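Long-range contacts in uncharacterized protein (Azotobacter vinelandii, PDB 6RK0), which is a flavocytochrome that binds FAD and heme b and probably acts as a low-potential terminal oxidase associated with the iron-only nitrogenase: residues A[19-24]-A[170-175]; A[38-43]-A[62-67]; A[82-87]-A[120-125]; A[97-102]-A[176-181]. All coordinates share one frame; numbering follows the deposited sequence.

Contact 1 (A[19-24]-A[170-175]); sequences THVKRY and SCKVRT. With FAD (flavin-adenine dinucleotide), chain G.
Thr19 and Ser170 mark the closest backbone approach, with their CA atoms 5.6 Å apart. From there the loop 19-24 diverges from strand 169-174, no hydrogen bond joins the two segments directly, and FAD lies in the opening. Val21 makes the main direct side-chain contact, its CG1 resting 3.9 Å from CD of Lys172. The loop backbone holds the pyrophosphate: O1A of FAD accepts from Lys22 N at 2.8 Å and from Arg23 N at 3.0 Å. On the strand, Ser170 OG donates to adenine N3A (2.8 Å) and accepts from the ribose hydroxyl O2B. The chain of Lys172 passes over one face of the adenine, CD standing 3.5 Å from C5A. A bend at chi3 (72°) then carries NZ to the ribityl hydroxyl O3' at 2.9 Å, while the same ammonium also donates to a heme oxygen and to a water next to Arg23 O and O1A. Arg23 sends NE to another heme oxygen, and Ser74 of the second subunit packs on its side chain. Loop and strand are thus joined largely through the cofactor, and the positive charge of Lys172 probably helps offset the negative charge of phosphate and heme, linking the two prosthetic groups.

Contact 2 (A[38-43]-A[62-67]); sequences ILDATP and FWREGD
Pro43 O accepts the backbone N-H of Phe62 at 2.9 Å, a bent bond with an N-H...O angle of 142°, which ties the exit of helix 32-40 to strand 54-65. Beside it the carbonyl oxygens of Thr42 and Leu39 converge on the end of the Phe62 ring, CZ lying 3.2 Å from Thr42 O and 3.3 Å from Leu39 O. The ring is also met by the isobutyl group of Leu39, whose CD2 sits 3.8 Å from CE2 of Phe62. This helix packs against the curled antiparallel sheet of the pyridoxamine 5'-phosphate oxidase family; strand 44-51, which follows Pro43, pairs with strand 54-65, and Val69 and Val92 of adjoining strands also touch Phe62.

Farther along the strand, Arg64 grips Asp40 side-on in a two-pronged salt bridge. NE reaches OD1 at 2.8 Å and NH2 reaches OD2 at 2.9 Å, the latter bond nearly straight and using the syn lone pair. Carboxylate and guanidinium are almost coplanar, 26° apart. A turn at chi3 (67°) swings the guanidinium round so that NH1, on its other flank, can donate to Gly66 O at 2.8 Å; all three nitrogens therefore have acceptors in the guanidinium plane. On the far side of the strand Trp63 NE1 donates in its ring plane to Glu65 OE2, a carboxylate that also meets Lys132 and Asn135.

Contact 3 (A[82-87]-A[120-125]); sequences ALEHQD and AELISD
Leu83 sets CG between its own backbone N and carbonyl carbon (chi1 64°), and this turn points the branched end at the strand, where CD1 touches both Ala120 and Leu122. Glu84, by contrast, runs extended beyond CG (chi2 -164°), which lays its chain across Leu122 at about a right angle. CD1 of Leu83 is 3.9 Å from Ala120 CB and the same distance from Leu122 CD2, bridging two residues on one side of the strand. The other methyl of Leu122, CD1, sits 3.6 Å from the carboxylate carbon CD of Glu84, so one leucine meets an apolar neighbour with one branch and a charged group with the other. An alanine in place of Leu122 would lose both branches and is likely to leave a gap beside Leu83 and the Glu84 carboxylate freer to turn.

No direct hydrogen bond crosses the contact; two waters do the joining, one between backbone atoms and one from the Glu84 side chain to a backbone N. The first donates to Leu83 O and Gln86 O, each at 2.7 Å, and accepts from Ala120 N at 2.8 Å, filling the bend after helix 78-82. The second donates to Glu84 OE2 and accepts from Leu122 N at 2.9 Å. Trp71 and Ala162 of neighbouring strands close the inner side around Leu83, while a few residues on Asp125 caps the start of helix 126-140. Leucine and alanine contacts, together with two bridging waters, imply a junction at the margin of the sheet, with the exposed Glu84 lying over Leu122 and its OE2 held to the strand through water.

Contact 4 (A[97-102]-A[176-181]); sequences GLVIAR and GPPLDD
Asp180 faces the end of strand 88-100 and joins Arg102 through ionic and hydrogen-bond contacts that converge on one oxygen. Its OD2 accepts the backbone N of Arg102 at 2.9 Å, nearly straight at 170°, from the syn side, and receives NH1 of the same arginine at 2.8 Å from the anti side. This second bond is a salt bridge. NH1 approaches with OD2 near the guanidinium plane, yet the guanidinium and carboxylate planes stand 87° apart, so the guanidinium meets Asp180 through NH1 and OD2 and not as a side-on pair. With an asparagine here the negative charge would be gone, and the Arg102 guanidinium would probably be held less firmly across this contact. NH1 also forms a salt bridge with Asp206 of the second subunit, giving this arginine acidic partners in both chains.

The apolar contacts centre on Pro178. Val99, with CG1 anti to its backbone N (chi1 177°), drives that methyl against the proline, 3.7 Å from CB and a tight 3.5 Å from CA. Ala101 CB lies 4.2 Å from Pro178 CB, and the ring also brings CG to 3.4 Å from Ile100 O.

Ile141 of the second subunit packs on Ile100, and Asp206 of that subunit also packs on Pro178. A proline-bearing loop laid along a sheet strand beside the partner chain fits the homodimeric build of the FMN-binding split-barrel family, with Leu98 of the same strand lining the heme pocket.

All four contacts reach the same antiparallel sheet, but their chemistry follows their place. Contact 2 lies nearest the chain's centre and pairs buried packing round Phe62 with a salt bridge at its more exposed edge; contact 3, at the margin, is partly exposed and joined by water. Contacts 1 and 4 are buried but peripheral, one built round cofactors, the other round an ion pair shared with the second subunit. Strand 169-174 links contact 1 to both of its neighbours: Cys171 and Val173 pack on Ile38 of contact 2, and Arg174 packs against Val99 of contact 4. Contacts 3 and 4 lie on opposite sides of the chain's centre, about 42 Å apart between centres.

Contact 1 (A[19-24]-A[170-175])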
# COMPACT_ATOMS: atom_id res chain seq x y z
N THR A 19 -15.94 7.77 10.62
CA THR A 19 -15.41 8.04 9.29
C THR A 19 -15.32 9.52 8.97
O THR A 19 -15.03 9.87 7.83
CB THR A 19 -16.18 7.30 8.19
OG1 THR A 19 -17.58 7.58 8.29
CG2 THR A 19 -15.90 5.79 8.23
N HIS A 20 -15.49 10.39 9.96
CA HIS A 20 -15.45 11.83 9.71
C HIS A 20 -14.00 12.31 9.62
O HIS A 20 -13.28 12.29 10.63
CB HIS A 20 -16.21 12.57 10.80
CG HIS A 20 -16.09 14.06 10.70
ND1 HIS A 20 -16.64 14.79 9.67
CD2 HIS A 20 -15.39 14.94 11.45
CE1 HIS A 20 -16.37 16.07 9.85
NE2 HIS A 20 -15.59 16.18 10.91
N VAL A 21 -13.58 12.75 8.43
CA VAL A 21 -12.23 13.27 8.22
C VAL A 21 -12.13 14.60 8.96
O VAL A 21 -12.89 15.55 8.70
CB VAL A 21 -11.98 13.46 6.71
CG1 VAL A 21 -10.62 14.11 6.46
CG2 VAL A 21 -12.05 12.15 5.97
N LYS A 22 -11.11 14.71 9.82
CA LYS A 22 -10.84 15.92 10.59
C LYS A 22 -9.68 16.69 9.98
O LYS A 22 -9.82 17.85 9.58
CB LYS A 22 -10.55 15.57 12.07
CG LYS A 22 -10.07 16.74 12.94
CD LYS A 22 -9.57 16.27 14.32
CE LYS A 22 -8.93 17.41 15.08
NZ LYS A 22 -8.40 16.97 16.42
N ARG A 23 -8.50 16.06 9.91
CA ARG A 23 -7.35 16.78 9.40
C ARG A 23 -7.45 16.93 7.89
O ARG A 23 -7.84 16.00 7.17
CB ARG A 23 -6.07 16.05 9.79
CG ARG A 23 -5.98 15.85 11.31
CD ARG A 23 -4.57 16.01 11.89
NE ARG A 23 -4.09 17.39 11.81
CZ ARG A 23 -4.27 18.34 12.73
NH1 ARG A 23 -3.81 19.54 12.46
NH2 ARG A 23 -4.95 18.12 13.87
N TYR A 24 -7.09 18.11 7.38
CA TYR A 24 -7.14 18.34 5.94
C TYR A 24 -8.53 17.94 5.39
O TYR A 24 -8.67 17.35 4.31
CB TYR A 24 -5.98 17.68 5.19
CG TYR A 24 -4.72 18.52 5.16
CD1 TYR A 24 -4.15 19.07 6.33
CD2 TYR A 24 -4.12 18.81 3.96
CE1 TYR A 24 -3.05 19.88 6.27
CE2 TYR A 24 -3.01 19.62 3.89
CZ TYR A 24 -2.49 20.16 5.04
OH TYR A 24 -1.38 20.98 5.00
N SER A 170 -14.72 6.55 3.99
CA SER A 170 -14.18 7.90 3.84
C SER A 170 -13.10 7.87 2.78
O SER A 170 -12.29 6.92 2.72
CB SER A 170 -13.61 8.42 5.15
OG SER A 170 -12.65 7.53 5.68
N CYS A 171 -13.06 8.92 1.96
CA CYS A 171 -11.96 9.10 1.02
C CYS A 171 -11.23 10.40 1.29
O CYS A 171 -11.83 11.37 1.77
CB CYS A 171 -12.40 9.14 -0.43
SG CYS A 171 -13.57 7.89 -0.93
N LYS A 172 -9.94 10.44 0.93
CA LYS A 172 -9.21 11.68 0.79
C LYS A 172 -8.52 11.63 -0.55
O LYS A 172 -7.99 10.58 -0.95
CB LYS A 172 -8.17 11.93 1.92
CG LYS A 172 -8.81 12.22 3.27
CD LYS A 172 -7.81 12.31 4.39
CE LYS A 172 -6.89 13.55 4.41
NZ LYS A 172 -5.94 13.49 5.56
N VAL A 173 -8.52 12.77 -1.26
CA VAL A 173 -7.90 12.89 -2.57
C VAL A 173 -7.16 14.20 -2.63
O VAL A 173 -7.73 15.25 -2.28
CB VAL A 173 -8.96 12.84 -3.70
CG1 VAL A 173 -8.30 13.08 -5.06
CG2 VAL A 173 -9.70 11.50 -3.67
N ARG A 174 -5.91 14.16 -3.11
CA ARG A 174 -5.18 15.38 -3.44
C ARG A 174 -4.70 15.28 -4.87
O ARG A 174 -4.14 14.24 -5.27
CB ARG A 174 -3.98 15.63 -2.52
CG ARG A 174 -3.46 17.07 -2.67
CD ARG A 174 -2.01 17.19 -2.19
NE ARG A 174 -1.58 18.58 -2.08
CZ ARG A 174 -1.23 19.37 -3.09
NH1 ARG A 174 -1.10 18.90 -4.33
NH2 ARG A 174 -0.95 20.66 -2.82
N THR A 175 -4.89 16.36 -5.62
CA THR A 175 -4.38 16.52 -6.97
C THR A 175 -3.73 17.90 -7.10
O THR A 175 -3.95 18.78 -6.27
CB THR A 175 -5.49 16.41 -8.04
OG1 THR A 175 -6.46 17.46 -7.83
CG2 THR A 175 -6.23 15.07 -7.99
PA FAD G . -8.31 12.01 11.20
O1A FAD G . -8.85 13.11 10.36
O2A FAD G . -8.22 12.24 12.67
O5B FAD G . -9.12 10.68 10.90
C5B FAD G . -10.55 10.66 11.08
C4B FAD G . -11.17 9.79 10.02
O4B FAD G . -10.83 10.33 8.72
C3B FAD G . -10.67 8.36 9.95
O3B FAD G . -11.24 7.54 10.95
C2B FAD G . -11.01 7.98 8.52
O2B FAD G . -12.36 7.58 8.45
C1B FAD G . -10.78 9.29 7.77
N9A FAD G . -9.46 9.34 7.12
C8A FAD G . -8.28 9.76 7.66
N7A FAD G . -7.26 9.62 6.84
C5A FAD G . -7.81 9.06 5.70
C6A FAD G . -7.25 8.67 4.46
N6A FAD G . -5.94 8.75 4.17
N1A FAD G . -8.09 8.14 3.54
C2A FAD G . -9.39 8.03 3.83
N3A FAD G . -10.03 8.36 4.96
C4A FAD G . -9.17 8.89 5.86
N1 FAD G . -0.16 11.74 6.57
C2 FAD G . 0.89 12.20 7.32
O2 FAD G . 0.71 12.76 8.41
N3 FAD G . 2.19 12.01 6.89
C4 FAD G . 2.54 11.38 5.73
O4 FAD G . 3.72 11.19 5.44
C4X FAD G . 1.42 10.95 4.92
N5 FAD G . 1.67 10.36 3.74
C5X FAD G . 0.59 9.87 3.01
C6 FAD G . 0.83 9.18 1.81
C7 FAD G . -0.22 8.65 1.06
C7M FAD G . 0.07 7.93 -0.24
C8 FAD G . -1.54 8.80 1.54
C8M FAD G . -2.69 8.17 0.82
C9 FAD G . -1.78 9.51 2.71
C9A FAD G . -0.74 10.03 3.46
N10 FAD G . -0.95 10.76 4.65
C10 FAD G . 0.11 11.15 5.44
C1' FAD G . -2.31 11.01 5.18
C2' FAD G . -2.71 9.98 6.23
O2' FAD G . -3.16 8.80 5.59
C3' FAD G . -3.82 10.54 7.12
O3' FAD G . -4.93 10.91 6.31
C4' FAD G . -3.38 11.73 7.95
O4' FAD G . -2.16 11.41 8.63
C5' FAD G . -4.41 12.08 8.99
O5' FAD G . -4.72 10.92 9.78
P FAD G . -5.53 11.03 11.13
O1P FAD G . -4.90 12.03 12.07
O2P FAD G . -5.74 9.61 11.64
O3P FAD G . -6.91 11.60 10.58
O HOH W 1 -7.59 13.40 7.82

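Contact 2 (A[38-43]-A[62-67])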
# COMPACT_ATOMS: atom_id res chain seq x y z
N ILE A 38 -12.05 4.93 -6.73
CA ILE A 38 -10.76 4.56 -6.15
C ILE A 38 -10.65 3.05 -6.04
O ILE A 38 -9.64 2.45 -6.43
CB ILE A 38 -10.57 5.26 -4.79
CG1 ILE A 38 -10.57 6.79 -4.95
CG2 ILE A 38 -9.28 4.80 -4.14
CD1 ILE A 38 -10.60 7.60 -3.66
N LEU A 39 -11.71 2.40 -5.54
CA LEU A 39 -11.68 0.95 -5.41
C LEU A 39 -11.48 0.27 -6.77
O LEU A 39 -10.84 -0.78 -6.85
CB LEU A 39 -12.98 0.47 -4.78
CG LEU A 39 -13.22 0.89 -3.33
CD1 LEU A 39 -14.61 0.45 -2.92
CD2 LEU A 39 -12.15 0.29 -2.40
N ASP A 40 -12.03 0.84 -7.83
CA ASP A 40 -11.97 0.21 -9.14
C ASP A 40 -10.63 0.42 -9.82
O ASP A 40 -10.35 -0.24 -10.81
CB ASP A 40 -13.09 0.74 -10.03
CG ASP A 40 -14.47 0.28 -9.60
OD1 ASP A 40 -14.57 -0.63 -8.75
OD2 ASP A 40 -15.46 0.85 -10.13
N ALA A 41 -9.79 1.31 -9.31
CA ALA A 41 -8.54 1.67 -9.95
C ALA A 41 -7.37 0.75 -9.63
O ALA A 41 -6.33 0.86 -10.29
CB ALA A 41 -8.15 3.10 -9.59
N THR A 42 -7.50 -0.13 -8.64
CA THR A 42 -6.35 -0.86 -8.13
C THR A 42 -6.82 -2.14 -7.48
O THR A 42 -7.90 -2.17 -6.90
CB THR A 42 -5.57 0.01 -7.13
OG1 THR A 42 -4.46 -0.77 -6.66
CG2 THR A 42 -6.42 0.49 -5.96
N PRO A 43 -5.99 -3.20 -7.50
CA PRO A 43 -6.34 -4.44 -6.81
C PRO A 43 -5.78 -4.54 -5.41
O PRO A 43 -6.09 -5.54 -4.74
CB PRO A 43 -5.69 -5.50 -7.69
CG PRO A 43 -4.43 -4.82 -8.16
CD PRO A 43 -4.82 -3.38 -8.38
N PHE A 62 -8.08 -7.34 -3.69
CA PHE A 62 -9.52 -7.28 -3.47
C PHE A 62 -10.21 -6.97 -4.77
O PHE A 62 -9.59 -6.49 -5.73
CB PHE A 62 -9.90 -6.20 -2.42
CG PHE A 62 -9.80 -4.80 -2.96
CD1 PHE A 62 -8.56 -4.18 -3.14
CD2 PHE A 62 -10.92 -4.16 -3.45
CE1 PHE A 62 -8.47 -2.95 -3.74
CE2 PHE A 62 -10.84 -2.92 -4.06
CZ PHE A 62 -9.61 -2.31 -4.20
N TRP A 63 -11.52 -7.24 -4.79
CA TRP A 63 -12.33 -6.88 -5.94
C TRP A 63 -13.68 -6.34 -5.45
O TRP A 63 -14.13 -6.69 -4.36
CB TRP A 63 -12.49 -8.03 -6.95
CG TRP A 63 -13.27 -9.20 -6.50
CD1 TRP A 63 -14.55 -9.52 -6.90
CD2 TRP A 63 -12.84 -10.29 -5.63
NE1 TRP A 63 -14.93 -10.71 -6.32
CE2 TRP A 63 -13.91 -11.21 -5.56
CE3 TRP A 63 -11.66 -10.59 -4.95
CZ2 TRP A 63 -13.81 -12.41 -4.82
CZ3 TRP A 63 -11.55 -11.79 -4.23
CH2 TRP A 63 -12.63 -12.67 -4.16
N ARG A 64 -14.31 -5.51 -6.26
CA ARG A 64 -15.60 -4.94 -5.91
C ARG A 64 -16.70 -5.57 -6.75
O ARG A 64 -16.54 -5.75 -7.97
CB ARG A 64 -15.62 -3.43 -6.15
CG ARG A 64 -16.91 -2.76 -5.69
CD ARG A 64 -16.94 -1.26 -5.88
NE ARG A 64 -16.95 -0.81 -7.27
CZ ARG A 64 -18.06 -0.67 -7.98
NH1 ARG A 64 -19.26 -0.98 -7.49
NH2 ARG A 64 -17.97 -0.16 -9.20
N GLU A 65 -17.81 -5.91 -6.10
CA GLU A 65 -19.06 -6.25 -6.81
C GLU A 65 -20.16 -5.38 -6.21
O GLU A 65 -20.54 -5.57 -5.05
CB GLU A 65 -19.41 -7.73 -6.67
CG GLU A 65 -18.33 -8.66 -7.15
CD GLU A 65 -18.74 -10.11 -7.10
OE1 GLU A 65 -19.99 -10.42 -6.96
OE2 GLU A 65 -17.84 -10.99 -7.22
N GLY A 66 -20.62 -4.39 -6.97
CA GLY A 66 -21.67 -3.53 -6.45
C GLY A 66 -21.22 -2.84 -5.18
O GLY A 66 -20.17 -2.18 -5.13
N ASP A 67 -22.01 -3.00 -4.11
CA ASP A 67 -21.77 -2.28 -2.87
C ASP A 67 -20.94 -3.05 -1.84
O ASP A 67 -20.95 -2.69 -0.66
CB ASP A 67 -23.10 -1.83 -2.25
CG ASP A 67 -24.02 -3.00 -1.85
OD1 ASP A 67 -23.66 -4.19 -1.93
OD2 ASP A 67 -25.16 -2.69 -1.43

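Contact 3 (A[82-87]-A[120-125])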
# COMPACT_ATOMS: atom_id res chain seq x y z
N ALA A 82 -10.49 -14.22 12.54
CA ALA A 82 -10.55 -13.04 13.38
C ALA A 82 -11.60 -12.03 12.93
O ALA A 82 -12.18 -11.33 13.76
CB ALA A 82 -9.18 -12.40 13.47
N LEU A 83 -11.89 -11.95 11.64
CA LEU A 83 -12.77 -10.89 11.17
C LEU A 83 -14.22 -11.12 11.59
O LEU A 83 -15.01 -10.17 11.58
CB LEU A 83 -12.60 -10.65 9.67
CG LEU A 83 -12.98 -11.78 8.75
CD1 LEU A 83 -14.48 -11.91 8.55
CD2 LEU A 83 -12.32 -11.59 7.33
N GLU A 84 -14.58 -12.33 12.00
CA GLU A 84 -15.99 -12.54 12.31
C GLU A 84 -16.44 -11.82 13.58
O GLU A 84 -17.64 -11.60 13.78
CB GLU A 84 -16.29 -14.04 12.36
CG GLU A 84 -16.21 -14.68 10.98
CD GLU A 84 -16.88 -16.03 10.92
OE1 GLU A 84 -16.31 -16.98 11.51
OE2 GLU A 84 -17.96 -16.14 10.30
N HIS A 85 -15.50 -11.44 14.43
CA HIS A 85 -15.84 -10.93 15.76
C HIS A 85 -15.29 -9.53 16.05
O HIS A 85 -15.25 -9.12 17.21
CB HIS A 85 -15.38 -11.93 16.81
CG HIS A 85 -15.93 -13.31 16.58
ND1 HIS A 85 -17.27 -13.59 16.65
CD2 HIS A 85 -15.31 -14.47 16.26
CE1 HIS A 85 -17.47 -14.87 16.39
NE2 HIS A 85 -16.29 -15.43 16.15
N GLN A 86 -14.91 -8.77 15.02
CA GLN A 86 -14.43 -7.41 15.25
C GLN A 86 -14.67 -6.58 14.00
O GLN A 86 -14.62 -7.09 12.88
CB GLN A 86 -12.94 -7.39 15.60
CG GLN A 86 -12.05 -7.83 14.45
CD GLN A 86 -10.60 -7.81 14.85
OE1 GLN A 86 -9.93 -6.75 14.78
NE2 GLN A 86 -10.09 -8.93 15.36
N ASP A 87 -14.87 -5.29 14.21
CA ASP A 87 -14.90 -4.34 13.11
C ASP A 87 -13.46 -4.09 12.65
O ASP A 87 -12.55 -3.89 13.46
CB ASP A 87 -15.52 -3.01 13.54
CG ASP A 87 -17.03 -3.05 13.71
OD1 ASP A 87 -17.64 -4.15 13.65
OD2 ASP A 87 -17.63 -1.97 13.94
N ALA A 120 -16.90 -7.41 8.47
CA ALA A 120 -16.84 -8.26 7.30
C ALA A 120 -17.58 -9.57 7.57
O ALA A 120 -17.84 -9.94 8.71
CB ALA A 120 -15.38 -8.51 6.94
N GLU A 121 -17.89 -10.26 6.48
CA GLU A 121 -18.65 -11.50 6.51
C GLU A 121 -17.97 -12.54 5.65
O GLU A 121 -17.50 -12.23 4.56
CB GLU A 121 -20.07 -11.26 5.90
CG GLU A 121 -20.84 -10.13 6.59
CD GLU A 121 -22.14 -9.74 5.90
OE1 GLU A 121 -22.64 -10.47 5.00
OE2 GLU A 121 -22.69 -8.66 6.27
N LEU A 122 -17.93 -13.78 6.13
CA LEU A 122 -17.38 -14.87 5.32
C LEU A 122 -18.46 -15.48 4.44
O LEU A 122 -19.62 -15.58 4.84
CB LEU A 122 -16.86 -16.01 6.17
CG LEU A 122 -15.67 -15.68 7.04
CD1 LEU A 122 -15.26 -16.93 7.81
CD2 LEU A 122 -14.48 -15.07 6.26
N ILE A 123 -18.07 -15.93 3.26
CA ILE A 123 -18.98 -16.68 2.41
C ILE A 123 -18.87 -18.15 2.80
O ILE A 123 -17.85 -18.79 2.55
CB ILE A 123 -18.64 -16.48 0.93
CG1 ILE A 123 -18.68 -15.01 0.56
CG2 ILE A 123 -19.57 -17.31 0.07
CD1 ILE A 123 -18.47 -14.75 -0.85
N SER A 124 -19.92 -18.70 3.38
CA SER A 124 -19.92 -20.12 3.75
C SER A 124 -20.48 -21.03 2.67
O SER A 124 -20.21 -22.23 2.68
CB SER A 124 -20.67 -20.34 5.07
OG SER A 124 -22.00 -19.89 4.94
N ASP A 125 -21.26 -20.47 1.76
CA ASP A 125 -21.87 -21.24 0.68
C ASP A 125 -20.83 -21.47 -0.42
O ASP A 125 -20.33 -20.51 -1.04
CB ASP A 125 -23.04 -20.42 0.17
CG ASP A 125 -23.76 -21.11 -0.92
OD1 ASP A 125 -23.10 -21.69 -1.82
OD2 ASP A 125 -25.00 -21.06 -0.89
O HOH W 2 -14.78 -7.81 10.24
O HOH W 3 -19.11 -14.25 8.70

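Contact 4 (A[97-102]-A[176-181])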
# COMPACT_ATOMS: atom_id res chain seq x y z
N GLY A 97 1.87 11.27 -6.86
CA GLY A 97 2.94 12.21 -7.15
C GLY A 97 3.58 12.70 -5.88
O GLY A 97 2.98 12.65 -4.81
N LEU A 98 4.81 13.21 -6.01
CA LEU A 98 5.52 13.91 -4.94
C LEU A 98 5.36 15.41 -5.18
O LEU A 98 5.64 15.90 -6.28
CB LEU A 98 6.99 13.53 -4.93
CG LEU A 98 7.80 14.17 -3.82
CD1 LEU A 98 7.34 13.73 -2.44
CD2 LEU A 98 9.29 13.90 -3.98
N VAL A 99 4.87 16.12 -4.16
CA VAL A 99 4.57 17.55 -4.26
C VAL A 99 5.71 18.32 -3.57
O VAL A 99 5.93 18.19 -2.35
CB VAL A 99 3.20 17.87 -3.63
CG1 VAL A 99 2.93 19.37 -3.67
CG2 VAL A 99 2.07 17.12 -4.34
N ILE A 100 6.47 19.06 -4.39
CA ILE A 100 7.65 19.79 -3.98
C ILE A 100 7.25 21.26 -3.80
O ILE A 100 6.89 21.95 -4.76
CB ILE A 100 8.73 19.67 -5.06
CG1 ILE A 100 9.14 18.20 -5.25
CG2 ILE A 100 9.95 20.53 -4.73
CD1 ILE A 100 9.93 17.90 -6.47
N ALA A 101 7.29 21.73 -2.56
CA ALA A 101 6.88 23.08 -2.21
C ALA A 101 8.11 23.94 -1.92
O ALA A 101 9.24 23.46 -1.85
CB ALA A 101 5.97 23.04 -1.00
N ARG A 102 7.88 25.24 -1.72
CA ARG A 102 8.93 26.19 -1.37
C ARG A 102 9.39 26.05 0.07
O ARG A 102 10.51 26.45 0.38
CB ARG A 102 8.42 27.61 -1.63
CG ARG A 102 8.14 27.90 -3.07
CD ARG A 102 7.13 29.03 -3.27
NE ARG A 102 6.84 29.24 -4.67
CZ ARG A 102 6.07 28.45 -5.41
NH1 ARG A 102 5.33 27.48 -4.84
NH2 ARG A 102 5.96 28.66 -6.72
N GLY A 176 -2.99 18.09 -8.18
CA GLY A 176 -2.55 19.42 -8.60
C GLY A 176 -1.27 19.90 -7.96
O GLY A 176 -0.53 19.15 -7.30
N PRO A 177 -0.99 21.20 -8.15
CA PRO A 177 0.32 21.75 -7.78
C PRO A 177 0.48 21.89 -6.27
O PRO A 177 -0.47 21.77 -5.47
CB PRO A 177 0.34 23.14 -8.48
CG PRO A 177 -0.72 23.09 -9.48
CD PRO A 177 -1.77 22.13 -8.99
N PRO A 178 1.69 22.27 -5.84
CA PRO A 178 1.93 22.61 -4.43
C PRO A 178 1.07 23.80 -4.02
O PRO A 178 0.68 24.65 -4.84
CB PRO A 178 3.43 22.97 -4.38
CG PRO A 178 3.85 23.03 -5.72
CD PRO A 178 2.92 22.39 -6.63
N LEU A 179 0.82 23.86 -2.71
CA LEU A 179 0.11 24.99 -2.08
C LEU A 179 0.97 25.52 -0.94
O LEU A 179 0.96 25.01 0.18
CB LEU A 179 -1.27 24.56 -1.59
CG LEU A 179 -2.27 24.24 -2.72
CD1 LEU A 179 -3.44 23.45 -2.20
CD2 LEU A 179 -2.76 25.53 -3.37
N ASP A 180 1.75 26.55 -1.23
CA ASP A 180 2.62 27.17 -0.24
C ASP A 180 1.86 28.25 0.54
O ASP A 180 0.82 28.77 0.12
CB ASP A 180 3.84 27.78 -0.92
CG ASP A 180 4.95 26.75 -1.10
OD1 ASP A 180 5.46 26.27 -0.05
OD2 ASP A 180 5.30 26.42 -2.26
N ASP A 181 2.42 28.59 1.69
CA ASP A 181 1.97 29.81 2.38
C ASP A 181 2.10 30.97 1.41
O ASP A 181 3.10 31.09 0.70
CB ASP A 181 2.89 30.09 3.57
CG ASP A 181 2.86 29.05 4.64
OD1 ASP A 181 2.00 28.15 4.66
OD2 ASP A 181 3.77 29.14 5.53